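Long-range contacts in tetratricopeptide TPR_2 repeat protein (Thermobaculum terrenum, PDB 5DJS), which combines an N-terminal array of tetratricopeptide repeats with a two-lobed GT-B fold of glycosyl transferase family 41, and holds uridine-5'-diphosphate in the crystal: residues C56-G60 / T367-D371; S43-H47 / S78-N82; A187-Y193 / E509-R513; E182-E186 / R210-S215. The protein carries 1 engineered substitution. All blocks are in the same frame, centred on the assembly; numbering follows the deposited sequence. Where two conformers were deposited one is given.

Interaction 1 of 4, residues C56-G60 / T367-D371; sequences CGNYG and TGLQD
The Y59 ring carries the carbonyl oxygen G57 O of its own turn over the centre of one face, 3.6 Å above the plane, while T367 O and the CA of G368 come at it obliquely; its phenol end meets T367. There T367 OG1 donates to Y59 OH over 3.2 Å. The threonine hydroxyl is set between its backbone N and carbonyl carbon (chi1 54°), which turns it to the tyrosine. A second pair of flat groups, the amides of N58 and Q370, stand about 65° apart, and Q370 NE2 reaches G57 O in a weak, bent bond of 3.1 Å. N58 OD1 is bonded to H53, and N58 ND2 faces Q370 NE2, donor to donor, without a bond. G57 and G368 both adopt positive phi, a region that suits glycine, and having no side chains they let the turn and the loop come close. G60 N donates to D371 OD2 over 3.0 Å, nearly straight at 163°, although it comes from above the carboxylate plane. The 367-371 loop follows a strand of the C-terminal GT-B lobe, and the T367 side chain is about 5 Å from the bound UDP. Repeat turn and nucleotide-side loop are joined by polar bonds over a small area, and the D371 carboxylate, which faces the N-terminal end of helix 59-72 through G60 N, would probably be favoured by that helix's positive end.

Interaction 2 of 4, residues S43-H47 / S78-N82; sequences SEALH and SYHYN
H47 lies against Y79 where the first helices of two successive tetratricopeptide repeats pack side by side, their short segments running nearly parallel at 19° with axes 11.2 Å apart. This is the packing from which the repeats build their superhelix. The imidazole is carried across because CG lies anti to the backbone N (chi1 168°). Its CB begins the contact, 3.5 Å from Y79 CE1; CG continues alongside Y79 CE1 and CD1, and ND1 sits 3.3 Å from Y79 CD1. The two rings form an offset stack with centroids 4.6 Å apart and planes inclined by 30°, in which Y79 CD1 lies over the imidazole face toward its rim. Farther out, at the ring edge, CE1 meets N82 ND2 at 3.1 Å, which lies in the imidazole plane, while NE2 comes near S78 OG, whose hydroxyl is bonded to E76. The tyrosine is long enough to span the gap to the other helix: its OH shares a hydrogen bond of 3.1 Å with S43 OG, a small polar partner at the start of helix 43-56. Helix 59-72 adds L66 against H47 and A69 against Y79. Within helix 77-89, S78 O accepts both the backbone N and the side-chain ND2 of N82, the two donors arriving from opposite faces of the carbonyl plane.

Interaction 3 of 4, residues A187-Y193 / E509-R513; sequences AHDRTAY and EDAYR
H188 and E509 bring their backbones nearest, 7.9 Å between CA atoms, where the irregular connection 187-193 passes beside a turn of the long C-terminal helix 479-521. Side chains bridge that distance. E509 leaves its helix extended beyond CG (chi2 170°), and its OE2 is gripped by two hydrogen bonds: H188 ND1 donates over 2.8 Å to the anti lone pair of E509 OE2, which lies near the imidazole plane, while D189 N, also 2.8 Å away, arrives on the syn side. Two N-H donors converging on one oxygen suit a carboxylate and probably favour its charged form. Y167 bonds to both H188 NE2 and the Y512 hydroxyl, so the rotation of the imidazole is set from both ends. Y193 crosses the glutamate chain obliquely, its CE2 3.4 Å from E509 CG, with ring and carboxylate planes 16° apart. Its hydroxyl reaches the helix backbone at E509 O in a weak bond of 2.6 Å, and R513 NE approaches the same hydroxyl in another weak one. R513 bends at chi2 and chi3, which brings NH2 over one face of the Y193 ring, 3.7 Å from Y193 CZ; NH1 is held by the carbonyls of P159 and R161. Y512 lays its CB by Y193 CE1 at 4.2 Å. I165 of strand 163-169 lies against H188, Y193 and Y512, so the C-terminal helix is packed against strands of the N-terminal sheet just where helix 176-187 passes into edge strand 193-199.

Interaction 4 of 4, residues E182-E186 / R210-S215; sequences EPVIE and RLRALS
E182 and R210 head the contact between helices 176-187 and 206-214, successive helices in the Rossmann-like alternation of strands and helices that builds the N-terminal GT-B lobe. Both carboxylate oxygens of E182 reach the one nitrogen R210 NH1: OE2 closes the salt bridge at 2.9 Å, and OE1 takes a nearly straight hydrogen bond (166°) of 3.1 Å through its syn lone pair. Carboxylate and guanidinium are almost coplanar, 26° apart, with the acid at the edge of the arginine. To reach this position the glutamate stretches out fully from its helix. Beneath the charged pair the contact turns apolar. L211 CD1 lies 3.6 Å from E182 CA, and L214 CD2 rests 3.7 Å from E186 CB, so each leucine covers the aliphatic root of an acid. I185 points inward, its branch CG2 against L214 CB and its tip CD1 at 4.2 Å from L211 CG, a branched residue that touches both leucines at once. Outside this layer, V195 and C197 of the intervening strand 193-199 lie against I185 and S215, while Q501 of helix 479-521 is hydrogen-bonded to E186 OE2. The segments run nearly parallel, 18° apart. Where helix 206-214 ends, S215 N still donates to L211 O, with I185 CG2 lying 3.9 Å from that nitrogen.

In the fold
From the N terminus, interaction 2 comes first, closing a short loop between the starts of two neighbouring repeats. Before it closes, the chain has opened interaction 1, whose partner waits more than 300 residues on in the C-terminal lobe; the two therefore cross, and the repeat array is tied to that lobe. Interaction 4 closes wholly within the long span of interaction 1, joining two helices of the N-terminal lobe. Interaction 3 opens before 4 closes and ends on the last helix, so it crosses both 4 and 1 and brings the C terminus back to the N-terminal lobe. Interactions 3 and 4 touch through R190 NH1 and I185 O; interactions 1 and 3 lie about 41 Å apart between centres.

Interaction 1 of 4, residues C56-G60 / T367-D371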
# COMPACT_ATOMS: atom_id res chain seq x y z
N CYS A 56 -11.01 2.06 10.62
CA CYS A 56 -10.81 1.02 11.66
C CYS A 56 -10.95 -0.43 11.15
O CYS A 56 -10.58 -1.35 11.87
CB CYS A 56 -11.78 1.23 12.84
SG CYS A 56 -11.51 2.74 13.79
N GLY A 57 -11.51 -0.64 9.96
CA GLY A 57 -11.64 -1.99 9.38
C GLY A 57 -12.97 -2.69 9.60
O GLY A 57 -13.16 -3.81 9.12
N ASN A 58 -13.90 -2.05 10.31
CA ASN A 58 -15.25 -2.60 10.51
C ASN A 58 -16.12 -2.37 9.28
O ASN A 58 -17.04 -1.56 9.30
CB ASN A 58 -15.93 -1.94 11.72
CG ASN A 58 -15.14 -2.12 13.00
OD1 ASN A 58 -14.68 -1.13 13.59
ND2 ASN A 58 -14.97 -3.38 13.43
N TYR A 59 -15.84 -3.10 8.20
CA TYR A 59 -16.48 -2.83 6.91
C TYR A 59 -17.98 -3.13 6.89
O TYR A 59 -18.72 -2.49 6.14
CB TYR A 59 -15.76 -3.56 5.77
CG TYR A 59 -14.27 -3.31 5.68
CD1 TYR A 59 -13.73 -2.02 5.84
CD2 TYR A 59 -13.38 -4.35 5.42
CE1 TYR A 59 -12.37 -1.79 5.76
CE2 TYR A 59 -12.02 -4.13 5.33
CZ TYR A 59 -11.51 -2.85 5.51
OH TYR A 59 -10.17 -2.62 5.42
N GLY A 60 -18.42 -4.07 7.72
CA GLY A 60 -19.85 -4.38 7.89
C GLY A 60 -20.69 -3.20 8.35
O GLY A 60 -21.64 -2.82 7.68
N THR A 367 -7.99 -7.54 7.74
CA THR A 367 -8.95 -6.64 8.35
C THR A 367 -10.27 -6.86 7.66
O THR A 367 -10.29 -6.99 6.44
CB THR A 367 -8.55 -5.18 8.12
OG1 THR A 367 -8.38 -4.98 6.71
CG2 THR A 367 -7.24 -4.86 8.83
N GLY A 368 -11.35 -6.92 8.43
CA GLY A 368 -12.67 -7.22 7.90
C GLY A 368 -13.16 -8.61 8.26
O GLY A 368 -14.37 -8.84 8.29
N LEU A 369 -12.24 -9.52 8.56
CA LEU A 369 -12.61 -10.89 8.94
C LEU A 369 -13.21 -11.03 10.33
O LEU A 369 -13.77 -12.07 10.63
CB LEU A 369 -11.43 -11.83 8.75
CG LEU A 369 -11.01 -11.97 7.28
CD1 LEU A 369 -9.79 -12.86 7.18
CD2 LEU A 369 -12.13 -12.53 6.41
N GLN A 370 -13.13 -9.99 11.15
CA GLN A 370 -13.92 -9.92 12.40
C GLN A 370 -15.44 -9.89 12.18
O GLN A 370 -16.18 -10.29 13.08
CB GLN A 370 -13.47 -8.75 13.31
CG GLN A 370 -13.86 -7.34 12.88
CD GLN A 370 -13.04 -6.82 11.71
OE1 GLN A 370 -12.57 -7.59 10.87
NE2 GLN A 370 -12.86 -5.51 11.64
N ASP A 371 -15.90 -9.41 11.01
CA ASP A 371 -17.35 -9.32 10.69
C ASP A 371 -17.85 -10.63 10.09
O ASP A 371 -17.30 -11.08 9.07
CB ASP A 371 -17.66 -8.20 9.67
CG ASP A 371 -17.47 -6.81 10.23
OD1 ASP A 371 -17.93 -6.52 11.36
OD2 ASP A 371 -16.86 -5.99 9.50

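Interaction 2 of 4, residues S43-H47 / S78-N82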
# COMPACT_ATOMS: atom_id res chain seq x y z
N SER A 43 -27.46 12.62 7.70
CA SER A 43 -26.59 11.94 6.74
C SER A 43 -25.11 12.31 6.85
O SER A 43 -24.24 11.51 6.50
CB SER A 43 -27.07 12.17 5.30
OG SER A 43 -26.74 13.46 4.84
N GLU A 44 -24.81 13.51 7.34
CA GLU A 44 -23.42 13.94 7.53
C GLU A 44 -22.70 13.12 8.62
O GLU A 44 -21.49 12.88 8.54
CB GLU A 44 -23.37 15.43 7.87
CG GLU A 44 -22.02 16.09 7.62
CD GLU A 44 -21.99 17.56 8.00
OE1 GLU A 44 -23.06 18.22 7.99
OE2 GLU A 44 -20.88 18.06 8.30
N ALA A 45 -23.46 12.69 9.62
CA ALA A 45 -22.93 12.03 10.80
C ALA A 45 -22.88 10.52 10.57
O ALA A 45 -21.93 9.85 11.00
CB ALA A 45 -23.80 12.35 12.01
N LEU A 46 -23.92 9.99 9.93
CA LEU A 46 -23.90 8.65 9.34
C LEU A 46 -22.66 8.46 8.47
O LEU A 46 -21.92 7.50 8.65
CB LEU A 46 -25.16 8.40 8.49
CG LEU A 46 -26.39 7.67 9.05
CD1 LEU A 46 -26.30 7.27 10.52
CD2 LEU A 46 -27.65 8.47 8.80
N HIS A 47 -22.46 9.39 7.54
CA HIS A 47 -21.29 9.39 6.66
C HIS A 47 -19.93 9.39 7.39
O HIS A 47 -19.04 8.62 7.03
CB HIS A 47 -21.33 10.60 5.73
CG HIS A 47 -20.04 10.84 5.00
ND1 HIS A 47 -19.59 9.99 4.02
CD2 HIS A 47 -19.12 11.83 5.12
CE1 HIS A 47 -18.44 10.45 3.55
NE2 HIS A 47 -18.13 11.55 4.21
N SER A 78 -19.40 12.51 -2.18
CA SER A 78 -18.44 11.99 -1.19
C SER A 78 -18.95 10.75 -0.46
O SER A 78 -18.16 9.91 -0.05
CB SER A 78 -18.03 13.08 -0.18
OG SER A 78 -19.10 13.44 0.68
N TYR A 79 -20.27 10.63 -0.32
CA TYR A 79 -20.88 9.46 0.31
C TYR A 79 -20.71 8.22 -0.57
O TYR A 79 -20.46 7.12 -0.06
CB TYR A 79 -22.37 9.68 0.60
CG TYR A 79 -22.73 10.84 1.53
CD1 TYR A 79 -21.75 11.60 2.18
CD2 TYR A 79 -24.06 11.16 1.77
CE1 TYR A 79 -22.09 12.65 3.02
CE2 TYR A 79 -24.41 12.21 2.62
CZ TYR A 79 -23.41 12.95 3.24
OH TYR A 79 -23.74 13.99 4.09
N HIS A 80 -20.84 8.42 -1.89
CA HIS A 80 -20.53 7.37 -2.87
C HIS A 80 -19.06 7.01 -2.90
O HIS A 80 -18.72 5.83 -2.96
CB HIS A 80 -20.98 7.77 -4.27
CG HIS A 80 -22.47 7.88 -4.41
ND1 HIS A 80 -23.27 6.80 -4.70
CD2 HIS A 80 -23.29 8.96 -4.33
CE1 HIS A 80 -24.53 7.21 -4.78
NE2 HIS A 80 -24.56 8.51 -4.56
N TYR A 81 -18.19 8.02 -2.87
CA TYR A 81 -16.73 7.81 -2.83
C TYR A 81 -16.34 6.88 -1.69
O TYR A 81 -15.72 5.84 -1.91
CB TYR A 81 -16.00 9.16 -2.69
CG TYR A 81 -14.54 9.06 -2.33
CD1 TYR A 81 -13.64 8.40 -3.16
CD2 TYR A 81 -14.05 9.63 -1.15
CE1 TYR A 81 -12.29 8.32 -2.83
CE2 TYR A 81 -12.71 9.55 -0.81
CZ TYR A 81 -11.83 8.89 -1.65
OH TYR A 81 -10.51 8.79 -1.33
N ASN A 82 -16.72 7.24 -0.48
CA ASN A 82 -16.32 6.48 0.69
C ASN A 82 -16.95 5.10 0.80
O ASN A 82 -16.32 4.19 1.34
CB ASN A 82 -16.55 7.31 1.93
CG ASN A 82 -15.57 8.44 2.01
OD1 ASN A 82 -14.39 8.20 2.27
ND2 ASN A 82 -16.02 9.65 1.74

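Interaction 3 of 4, residues A187-Y193 / E509-R513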
# COMPACT_ATOMS: atom_id res chain seq x y z
N ALA A 187 20.62 4.28 7.72
CA ALA A 187 21.87 3.96 7.02
C ALA A 187 22.34 4.98 5.98
O ALA A 187 23.39 4.78 5.36
CB ALA A 187 21.75 2.58 6.37
N HIS A 188 21.57 6.04 5.76
CA HIS A 188 21.97 7.06 4.77
C HIS A 188 23.34 7.64 5.12
O HIS A 188 23.56 8.07 6.25
CB HIS A 188 20.92 8.19 4.65
CG HIS A 188 20.03 8.07 3.45
ND1 HIS A 188 20.52 7.81 2.19
CD2 HIS A 188 18.69 8.20 3.32
CE1 HIS A 188 19.51 7.77 1.33
NE2 HIS A 188 18.40 8.00 2.00
N ASP A 189 24.25 7.65 4.15
CA ASP A 189 25.59 8.21 4.34
C ASP A 189 25.51 9.74 4.51
O ASP A 189 25.26 10.47 3.55
CB ASP A 189 26.47 7.85 3.14
CG ASP A 189 27.94 8.22 3.34
OD1 ASP A 189 28.32 8.65 4.46
OD2 ASP A 189 28.72 8.09 2.36
N ARG A 190 25.73 10.20 5.75
CA ARG A 190 25.65 11.62 6.08
C ARG A 190 26.76 12.50 5.49
O ARG A 190 26.61 13.72 5.44
CB ARG A 190 25.60 11.83 7.59
CG ARG A 190 24.21 12.17 8.11
CD ARG A 190 23.16 11.19 7.60
NE ARG A 190 21.87 11.38 8.26
CZ ARG A 190 20.92 10.45 8.31
NH1 ARG A 190 21.11 9.27 7.74
NH2 ARG A 190 19.78 10.71 8.93
N THR A 191 27.86 11.89 5.05
CA THR A 191 28.93 12.64 4.35
C THR A 191 28.38 13.19 3.02
O THR A 191 28.64 14.34 2.65
CB THR A 191 30.22 11.80 4.08
OG1 THR A 191 29.94 10.71 3.20
CG2 THR A 191 30.83 11.26 5.40
N ALA A 192 27.57 12.37 2.33
CA ALA A 192 27.07 12.66 0.98
C ALA A 192 25.57 13.00 0.87
O ALA A 192 25.13 13.47 -0.18
CB ALA A 192 27.40 11.49 0.06
N TYR A 193 24.79 12.77 1.94
CA TYR A 193 23.33 12.98 1.91
C TYR A 193 22.81 13.54 3.23
O TYR A 193 23.38 13.30 4.27
CB TYR A 193 22.60 11.67 1.59
CG TYR A 193 22.97 11.09 0.25
CD1 TYR A 193 22.35 11.53 -0.91
CD2 TYR A 193 23.98 10.12 0.13
CE1 TYR A 193 22.70 11.02 -2.15
CE2 TYR A 193 24.34 9.61 -1.11
CZ TYR A 193 23.70 10.05 -2.25
OH TYR A 193 24.06 9.55 -3.48
N GLU A 509 21.27 5.24 -2.99
CA GLU A 509 22.17 6.41 -3.06
C GLU A 509 22.94 6.50 -4.37
O GLU A 509 23.12 7.58 -4.91
CB GLU A 509 23.15 6.37 -1.90
CG GLU A 509 22.53 6.75 -0.56
CD GLU A 509 23.46 6.47 0.62
OE1 GLU A 509 24.53 5.86 0.43
OE2 GLU A 509 23.11 6.88 1.75
N ASP A 510 23.39 5.35 -4.88
CA ASP A 510 24.00 5.29 -6.21
C ASP A 510 23.02 5.77 -7.29
O ASP A 510 23.42 6.49 -8.21
CB ASP A 510 24.49 3.87 -6.54
CG ASP A 510 25.75 3.86 -7.35
OD1 ASP A 510 26.82 4.13 -6.75
OD2 ASP A 510 25.69 3.58 -8.58
N ALA A 511 21.74 5.39 -7.17
CA ALA A 511 20.69 5.84 -8.09
C ALA A 511 20.35 7.33 -7.94
O ALA A 511 20.25 8.04 -8.96
CB ALA A 511 19.43 5.00 -7.93
N TYR A 512 20.18 7.81 -6.70
CA TYR A 512 20.02 9.25 -6.43
C TYR A 512 21.16 10.10 -7.01
O TYR A 512 20.93 11.18 -7.54
CB TYR A 512 19.96 9.54 -4.92
CG TYR A 512 18.73 9.07 -4.15
CD1 TYR A 512 17.50 8.84 -4.78
CD2 TYR A 512 18.80 8.91 -2.76
CE1 TYR A 512 16.39 8.42 -4.05
CE2 TYR A 512 17.70 8.50 -2.02
CZ TYR A 512 16.49 8.26 -2.66
OH TYR A 512 15.41 7.84 -1.92
N ARG A 513 22.39 9.61 -6.89
CA ARG A 513 23.56 10.32 -7.40
C ARG A 513 23.52 10.45 -8.92
O ARG A 513 23.85 11.49 -9.47
CB ARG A 513 24.86 9.62 -6.94
CG ARG A 513 26.16 10.36 -7.27
CD ARG A 513 26.24 11.77 -6.68
NE ARG A 513 26.06 11.81 -5.22
CZ ARG A 513 26.18 12.91 -4.48
NH1 ARG A 513 26.48 14.09 -5.03
NH2 ARG A 513 25.99 12.84 -3.16

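Interaction 4 of 4, residues E182-E186 / R210-S215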
# COMPACT_ATOMS: atom_id res chain seq x y z
N GLU A 182 12.53 3.20 7.61
CA GLU A 182 13.42 3.19 8.80
C GLU A 182 14.88 2.74 8.53
O GLU A 182 15.80 3.47 8.87
CB GLU A 182 12.80 2.36 9.94
CG GLU A 182 13.70 2.25 11.17
CD GLU A 182 12.98 1.77 12.41
OE1 GLU A 182 13.46 2.08 13.51
OE2 GLU A 182 11.94 1.07 12.30
N PRO A 183 15.08 1.55 7.93
CA PRO A 183 16.46 1.17 7.61
C PRO A 183 17.18 2.17 6.72
O PRO A 183 18.35 2.50 6.98
CB PRO A 183 16.31 -0.18 6.88
CG PRO A 183 14.88 -0.26 6.48
CD PRO A 183 14.13 0.50 7.53
N VAL A 184 16.48 2.66 5.69
CA VAL A 184 17.04 3.61 4.72
C VAL A 184 17.47 4.93 5.38
O VAL A 184 18.56 5.43 5.12
CB VAL A 184 16.08 3.86 3.54
CG1 VAL A 184 16.53 5.02 2.66
CG2 VAL A 184 15.97 2.60 2.70
N ILE A 185 16.60 5.47 6.23
CA ILE A 185 16.90 6.69 6.97
C ILE A 185 18.10 6.51 7.91
O ILE A 185 18.97 7.38 7.95
CB ILE A 185 15.65 7.19 7.74
CG1 ILE A 185 14.73 7.93 6.78
CG2 ILE A 185 16.02 8.12 8.88
CD1 ILE A 185 13.43 8.38 7.41
N GLU A 186 18.13 5.41 8.66
CA GLU A 186 19.26 5.13 9.56
C GLU A 186 20.59 5.02 8.82
O GLU A 186 21.56 5.63 9.23
CB GLU A 186 19.02 3.84 10.37
CG GLU A 186 20.09 3.58 11.43
CD GLU A 186 19.86 2.32 12.24
OE1 GLU A 186 19.96 2.39 13.49
OE2 GLU A 186 19.59 1.26 11.64
N ARG A 210 10.87 7.18 16.24
CA ARG A 210 12.15 6.66 15.73
C ARG A 210 12.57 7.35 14.41
O ARG A 210 13.73 7.75 14.26
CB ARG A 210 12.14 5.13 15.58
CG ARG A 210 12.51 4.39 16.86
CD ARG A 210 12.51 2.87 16.71
NE ARG A 210 11.19 2.28 17.01
CZ ARG A 210 10.49 1.45 16.23
NH1 ARG A 210 10.93 1.04 15.04
NH2 ARG A 210 9.32 1.01 16.67
N LEU A 211 11.64 7.48 13.47
CA LEU A 211 11.91 8.17 12.20
C LEU A 211 12.31 9.63 12.41
O LEU A 211 13.21 10.13 11.73
CB LEU A 211 10.68 8.10 11.26
CG LEU A 211 10.54 7.02 10.17
CD1 LEU A 211 11.50 5.84 10.29
CD2 LEU A 211 9.10 6.53 10.10
N ARG A 212 11.65 10.30 13.35
CA ARG A 212 11.98 11.69 13.70
C ARG A 212 13.39 11.80 14.27
O ARG A 212 14.14 12.70 13.88
CB ARG A 212 10.96 12.25 14.71
CG ARG A 212 11.09 13.75 14.96
CD ARG A 212 10.10 14.29 15.97
NE ARG A 212 8.70 14.04 15.62
CZ ARG A 212 7.91 13.09 16.13
NH1 ARG A 212 8.34 12.22 17.04
NH2 ARG A 212 6.64 13.01 15.72
N ALA A 213 13.73 10.89 15.18
CA ALA A 213 15.06 10.85 15.81
C ALA A 213 16.17 10.53 14.79
O ALA A 213 17.23 11.16 14.83
CB ALA A 213 15.08 9.84 16.94
N LEU A 214 15.92 9.58 13.90
CA LEU A 214 16.89 9.21 12.85
C LEU A 214 17.03 10.27 11.73
O LEU A 214 18.06 10.33 11.07
CB LEU A 214 16.54 7.86 12.23
CG LEU A 214 16.97 6.55 12.89
CD1 LEU A 214 16.78 6.50 14.41
CD2 LEU A 214 16.21 5.41 12.22
N SER A 215 15.98 11.06 11.50
CA SER A 215 16.04 12.17 10.53
C SER A 215 16.95 13.30 11.01
O SER A 215 17.06 13.54 12.22
CB SER A 215 14.65 12.78 10.28
OG SER A 215 14.11 12.35 9.04